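PDB 4R85: cytosine deaminase from Klebsiella pneumoniae, which probably catalyses the hydrolytic deamination of cytosine and 5-methylcytosine, as an iron-containing member of the amidohydrolase family. Local coordinates for residues V53-H58 with N266-P271; F347-S352 with D360-A365. All blocks are in the same frame, centred on the assembly; numbering follows the deposited sequence.

Interaction 1: V53-H58 with N266-P271. With FE2 (Fe (II) ion), chain H; 17E (5-methylcytosine), chain G.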
loop_
_atom_site.group_PDB
_atom_site.type_symbol
_atom_site.label_atom_id
_atom_site.label_comp_id
_atom_site.label_asym_id
_atom_site.label_seq_id
_atom_site.Cartn_x
_atom_site.Cartn_y
_atom_site.Cartn_z
ATOM N N VAL A 53 -7.529 11.769 -10.979
ATOM C CA VAL A 53 -8.646 12.425 -10.321
ATOM C C VAL A 53 -8.645 12.048 -8.843
ATOM O O VAL A 53 -8.375 10.904 -8.486
ATOM C CB VAL A 53 -9.985 11.986 -10.962
ATOM C CG1 VAL A 53 -11.168 12.674 -10.290
ATOM C CG2 VAL A 53 -9.978 12.247 -12.464
ATOM N N GLU A 54 -8.911 13.024 -7.982
ATOM C CA GLU A 54 -9.137 12.756 -6.572
ATOM C C GLU A 54 -10.592 13.079 -6.300
ATOM O O GLU A 54 -10.926 14.218 -5.991
ATOM C CB GLU A 54 -8.238 13.629 -5.699
ATOM C CG GLU A 54 -8.502 13.441 -4.203
ATOM C CD GLU A 54 -8.722 11.972 -3.841
ATOM O OE1 GLU A 54 -7.718 11.241 -3.691
ATOM O OE2 GLU A 54 -9.895 11.545 -3.719
ATOM N N PRO A 55 -11.470 12.078 -6.429
ATOM C CA PRO A 55 -12.911 12.339 -6.395
ATOM C C PRO A 55 -13.480 12.432 -4.987
ATOM O O PRO A 55 -14.688 12.628 -4.857
ATOM C CB PRO A 55 -13.498 11.108 -7.099
ATOM C CG PRO A 55 -12.527 10.007 -6.750
ATOM C CD PRO A 55 -11.162 10.664 -6.705
ATOM N N HIS A 56 -12.646 12.278 -3.964
ATOM C CA HIS A 56 -13.129 12.321 -2.590
ATOM C C HIS A 56 -12.003 12.581 -1.595
ATOM O O HIS A 56 -11.233 11.675 -1.252
ATOM C CB HIS A 56 -13.830 10.999 -2.243
ATOM C CG HIS A 56 -14.570 11.035 -0.946
ATOM N ND1 HIS A 56 -15.899 10.684 -0.840
ATOM C CD2 HIS A 56 -14.164 11.368 0.303
ATOM C CE1 HIS A 56 -16.282 10.804 0.418
ATOM N NE2 HIS A 56 -15.251 11.228 1.126
ATOM N N ILE A 57 -11.931 13.815 -1.110
ATOM C CA ILE A 57 -10.943 14.206 -0.109
ATOM C C ILE A 57 -11.585 15.261 0.781
ATOM O O ILE A 57 -12.528 15.927 0.349
ATOM C CB ILE A 57 -9.665 14.747 -0.793
ATOM C CG1 ILE A 57 -8.553 15.010 0.227
ATOM C CG2 ILE A 57 -9.984 15.980 -1.653
ATOM C CD1 ILE A 57 -7.156 15.025 -0.400
ATOM N N HIS A 58 -11.115 15.385 2.025
ATOM C CA HIS A 58 -11.621 16.401 2.941
ATOM C C HIS A 58 -10.581 17.488 3.133
ATOM O O HIS A 58 -9.786 17.435 4.087
ATOM C CB HIS A 58 -11.953 15.798 4.305
ATOM C CG HIS A 58 -13.040 14.768 4.265
ATOM N ND1 HIS A 58 -14.315 15.016 4.722
ATOM C CD2 HIS A 58 -13.035 13.482 3.843
ATOM C CE1 HIS A 58 -15.054 13.933 4.576
ATOM N NE2 HIS A 58 -14.301 12.989 4.043
ATOM N N ASN A 266 -23.011 6.231 -9.012
ATOM C CA ASN A 266 -21.587 5.921 -8.950
ATOM C C ASN A 266 -21.183 5.556 -7.532
ATOM O O ASN A 266 -21.892 5.876 -6.583
ATOM C CB ASN A 266 -20.746 7.127 -9.401
ATOM C CG ASN A 266 -21.105 7.608 -10.796
ATOM O OD1 ASN A 266 -20.646 7.055 -11.791
ATOM N ND2 ASN A 266 -21.919 8.651 -10.870
ATOM N N PHE A 267 -20.040 4.892 -7.403
ATOM C CA PHE A 267 -19.506 4.498 -6.107
ATOM C C PHE A 267 -18.064 4.953 -5.947
ATOM O O PHE A 267 -17.267 4.863 -6.875
ATOM C CB PHE A 267 -19.592 2.977 -5.934
ATOM C CG PHE A 267 -20.992 2.478 -5.752
ATOM C CD1 PHE A 267 -21.450 2.121 -4.496
ATOM C CD2 PHE A 267 -21.864 2.405 -6.833
ATOM C CE1 PHE A 267 -22.745 1.671 -4.324
ATOM C CE2 PHE A 267 -23.165 1.979 -6.663
ATOM C CZ PHE A 267 -23.602 1.598 -5.411
ATOM N N ILE A 268 -17.726 5.449 -4.761
ATOM C CA ILE A 268 -16.335 5.750 -4.464
ATOM C C ILE A 268 -15.888 4.925 -3.260
ATOM O O ILE A 268 -16.593 4.847 -2.255
ATOM C CB ILE A 268 -16.119 7.256 -4.211
ATOM C CG1 ILE A 268 -16.378 8.055 -5.505
ATOM C CG2 ILE A 268 -14.702 7.515 -3.695
ATOM C CD1 ILE A 268 -16.352 9.563 -5.296
ATOM N N SER A 269 -14.733 4.282 -3.385
ATOM C CA SER A 269 -14.157 3.517 -2.281
ATOM C C SER A 269 -12.844 4.164 -1.868
ATOM O O SER A 269 -12.072 4.593 -2.725
ATOM C CB SER A 269 -13.886 2.082 -2.724
ATOM O OG SER A 269 -13.116 1.395 -1.749
ATOM N N CYS A 270 -12.590 4.218 -0.559
ATOM C CA CYS A 270 -11.356 4.784 -0.025
ATOM C C CYS A 270 -10.622 3.706 0.769
ATOM O O CYS A 270 -10.693 3.674 2.004
ATOM C CB CYS A 270 -11.651 5.981 0.884
ATOM S SG CYS A 270 -12.578 7.309 0.069
ATOM N N PRO A 271 -9.923 2.810 0.058
ATOM C CA PRO A 271 -9.393 1.593 0.682
ATOM C C PRO A 271 -8.359 1.816 1.784
ATOM O O PRO A 271 -8.401 1.072 2.758
ATOM C CB PRO A 271 -8.780 0.823 -0.504
ATOM C CG PRO A 271 -8.517 1.865 -1.551
ATOM C CD PRO A 271 -9.636 2.860 -1.389
HETATM FE FE FE2 H . -14.916 10.865 3.328
HETATM N N1 17E G . -15.705 12.287 8.191
HETATM C C2 17E G . -16.357 11.148 7.958
HETATM O O2 17E G . -17.652 11.013 8.391
HETATM N N3 17E G . -15.782 10.131 7.308
HETATM C C4 17E G . -14.515 10.233 6.874
HETATM N N4 17E G . -13.910 9.140 6.182
HETATM C C5 17E G . -13.792 11.408 7.093
HETATM C C6 17E G . -14.434 12.441 7.769
HETATM C CM5 17E G . -12.382 11.538 6.613
#
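Segments 53-58 and 266-271 run closest at His56 and Ile268, whose CA atoms lie 7.5 Å apart, and no hydrogen bond joins them. They belong to the parallel strands of the TIM barrel of the amidohydrolase fold and meet through side chains in its buried interior. Ile268 bridges two residues. Its side chain crosses that of Pro55 obliquely, with CD1 3.7 Å from Pro55 CB and touching Pro55 O. Its CG2, anti to the backbone N, lies 3.9 Å from His56 CB. Cys270, at the N-cap position of helix 271-277, makes a distant sulfur-aromatic contact: SG is 4.6 Å from the His56 ring centroid, 22° off the ring normal. The other end of His56 is polar: ND1 is hydrogen-bonded to Ser240 OG, which helps fix the ring's rotation, and NE2 binds the iron(II) ion. His56 and His58 form the HxH pair of the family; His209, His241 and Asp308 complete the site. Glu54 OE2 accepts the His56 backbone N-H through its anti lone pair, at an N-H...O angle of 155°. His58 NE2 binds the iron at 2.3 Å, and the methyl carbon CM5 of 5-methylcytosine sits over one face of its ring, 3.4 Å from CD2.

Interaction 2: F347-S352 with D360-A365; sequences FVTDNS and DNYGLA
Van der Waals contact between Thr349 and the phenol end of Tyr362 carries most of this meeting. The two side chains cross at about a right angle. Tyr362 OH comes within 3.1 Å of Thr349 CB and 3.7 Å of Thr349 CG2. With CG anti to its backbone N (chi1 -173°), the tyrosine reaches from the loop after helix 350-355 back to the start of that helix. The Thr349 carbonyl oxygen lies obliquely to the ring, 4.0 Å from CZ. A second kind of contact is polar against aromatic. Asp350 OD1 approaches the ring edge in its plane, 3.9 Å from CE1, with the carboxylate turned 86° from the ring. Asp350 OD2 also makes a long, weak ion pair with Arg9. No hydrogen bond crosses the contact; Tyr362 OH is bonded to Pro51 O, and Thr349 OG1 to Leu345 O. Thr349 holds the N-cap position, but its side chain makes no capping bond. The contact joins the returning loop to the helix start near strand 47-57. Its chemistry is mainly van der Waals, perhaps with a weak electrostatic attraction of the carboxylate to the ring edge, while the buried hydroxyl is satisfied by Pro51.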
loop_
_atom_site.group_PDB
_atom_site.type_symbol
_atom_site.label_atom_id
_atom_site.label_comp_id
_atom_site.label_asym_id
_atom_site.label_seq_id
_atom_site.Cartn_x
_atom_site.Cartn_y
_atom_site.Cartn_z
ATOM N N PHE A 347 -9.704 3.003 -12.461
ATOM C CA PHE A 347 -10.246 3.321 -11.136
ATOM C C PHE A 347 -9.756 4.637 -10.551
ATOM O O PHE A 347 -10.283 5.099 -9.533
ATOM C CB PHE A 347 -9.995 2.161 -10.165
ATOM C CG PHE A 347 -10.618 0.871 -10.622
ATOM C CD1 PHE A 347 -11.999 0.723 -10.625
ATOM C CD2 PHE A 347 -9.833 -0.172 -11.084
ATOM C CE1 PHE A 347 -12.589 -0.452 -11.068
ATOM C CE2 PHE A 347 -10.414 -1.348 -11.529
ATOM C CZ PHE A 347 -11.792 -1.491 -11.520
ATOM N N VAL A 348 -8.756 5.241 -11.193
ATOM C CA VAL A 348 -8.228 6.522 -10.728
ATOM C C VAL A 348 -8.162 7.563 -11.841
ATOM O O VAL A 348 -7.594 8.639 -11.658
ATOM C CB VAL A 348 -6.854 6.366 -10.087
ATOM C CG1 VAL A 348 -6.959 5.461 -8.850
ATOM C CG2 VAL A 348 -5.867 5.810 -11.095
ATOM N N THR A 349 -8.737 7.233 -12.994
ATOM C CA THR A 349 -8.871 8.189 -14.087
ATOM C C THR A 349 -10.308 8.218 -14.632
ATOM O O THR A 349 -11.158 8.961 -14.128
ATOM C CB THR A 349 -7.839 7.929 -15.253
ATOM O OG1 THR A 349 -8.006 6.606 -15.781
ATOM C CG2 THR A 349 -6.397 8.127 -14.767
ATOM N N ASP A 350 -10.570 7.414 -15.659
ATOM C CA ASP A 350 -11.870 7.388 -16.338
ATOM C C ASP A 350 -13.081 7.259 -15.423
ATOM O O ASP A 350 -14.051 8.005 -15.574
ATOM C CB ASP A 350 -11.931 6.250 -17.372
ATOM C CG ASP A 350 -10.875 6.374 -18.457
ATOM O OD1 ASP A 350 -10.240 7.447 -18.576
ATOM O OD2 ASP A 350 -10.691 5.390 -19.206
ATOM N N ASN A 351 -13.048 6.300 -14.497
ATOM C CA ASN A 351 -14.222 6.036 -13.674
ATOM C C ASN A 351 -14.467 7.196 -12.717
ATOM O O ASN A 351 -15.606 7.567 -12.437
ATOM C CB ASN A 351 -14.036 4.753 -12.872
ATOM C CG ASN A 351 -14.013 3.515 -13.745
ATOM O OD1 ASN A 351 -13.962 3.604 -14.974
ATOM N ND2 ASN A 351 -14.062 2.347 -13.111
ATOM N N SER A 352 -13.379 7.751 -12.201
ATOM C CA SER A 352 -13.452 8.909 -11.318
ATOM C C SER A 352 -13.982 10.147 -12.054
ATOM O O SER A 352 -14.785 10.913 -11.507
ATOM C CB SER A 352 -12.074 9.181 -10.722
ATOM O OG SER A 352 -11.608 8.048 -10.016
ATOM N N ASP A 360 -17.114 15.759 -21.549
ATOM C CA ASP A 360 -16.160 16.117 -22.596
ATOM C C ASP A 360 -15.027 17.023 -22.134
ATOM O O ASP A 360 -14.166 17.387 -22.926
ATOM C CB ASP A 360 -16.879 16.729 -23.802
ATOM C CG ASP A 360 -17.551 15.677 -24.660
ATOM O OD1 ASP A 360 -17.312 14.475 -24.409
ATOM O OD2 ASP A 360 -18.308 16.048 -25.581
ATOM N N ASN A 361 -15.012 17.379 -20.854
ATOM C CA ASN A 361 -13.897 18.148 -20.313
ATOM C C ASN A 361 -12.762 17.245 -19.819
ATOM O O ASN A 361 -11.790 17.718 -19.235
ATOM C CB ASN A 361 -14.373 19.089 -19.206
ATOM C CG ASN A 361 -15.228 20.227 -19.739
ATOM O OD1 ASN A 361 -14.969 20.757 -20.818
ATOM N ND2 ASN A 361 -16.254 20.599 -18.989
ATOM N N TYR A 362 -12.888 15.948 -20.082
ATOM C CA TYR A 362 -11.911 14.966 -19.621
ATOM C C TYR A 362 -11.697 13.904 -20.697
ATOM O O TYR A 362 -12.641 13.503 -21.372
ATOM C CB TYR A 362 -12.395 14.309 -18.327
ATOM C CG TYR A 362 -11.373 13.385 -17.688
ATOM C CD1 TYR A 362 -11.268 12.048 -18.075
ATOM C CD2 TYR A 362 -10.512 13.851 -16.706
ATOM C CE1 TYR A 362 -10.334 11.203 -17.491
ATOM C CE2 TYR A 362 -9.574 13.015 -16.119
ATOM C CZ TYR A 362 -9.494 11.699 -16.514
ATOM O OH TYR A 362 -8.567 10.871 -15.941
ATOM N N GLY A 363 -10.454 13.453 -20.857
ATOM C CA GLY A 363 -10.156 12.359 -21.766
ATOM C C GLY A 363 -9.288 12.745 -22.947
ATOM O O GLY A 363 -9.368 13.865 -23.451
ATOM N N LEU A 364 -8.454 11.813 -23.401
ATOM C CA LEU A 364 -7.592 12.075 -24.550
ATOM C C LEU A 364 -8.328 11.819 -25.854
ATOM O O LEU A 364 -8.229 10.738 -26.434
ATOM C CB LEU A 364 -6.313 11.239 -24.490
ATOM C CG LEU A 364 -5.490 11.413 -23.213
ATOM C CD1 LEU A 364 -4.119 10.790 -23.371
ATOM C CD2 LEU A 364 -5.370 12.887 -22.840
ATOM N N ALA A 365 -9.064 12.830 -26.304
ATOM C CA ALA A 365 -9.775 12.788 -27.574
ATOM C C ALA A 365 -9.605 14.143 -28.225
ATOM O O ALA A 365 -9.514 15.164 -27.539
ATOM C CB ALA A 365 -11.246 12.506 -27.343
#

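How the interactions relate
The two contacts are in series along the chain: both segments of interaction 1 precede those of interaction 2, and their centres are 14 Å apart. Interaction 1 lies about 3 Å from the centre of the chain's fold, at the metal site. Interaction 2 lies farther out, where helix 350-355 and the loop after it flank the barrel. Strand 47-57 links them. Val53 N probably donates a hydrogen bond to Val348 O, at 3.2 Å. Val53 CG2 packs on Tyr362 CE2, and Val53 CB on Ser352 CB. Val53, within the strand, thus meets helix 350-355 and the loop, while His56 and, two residues on, His58 bind the iron, so this short run of chain connects the outer layer with the active site.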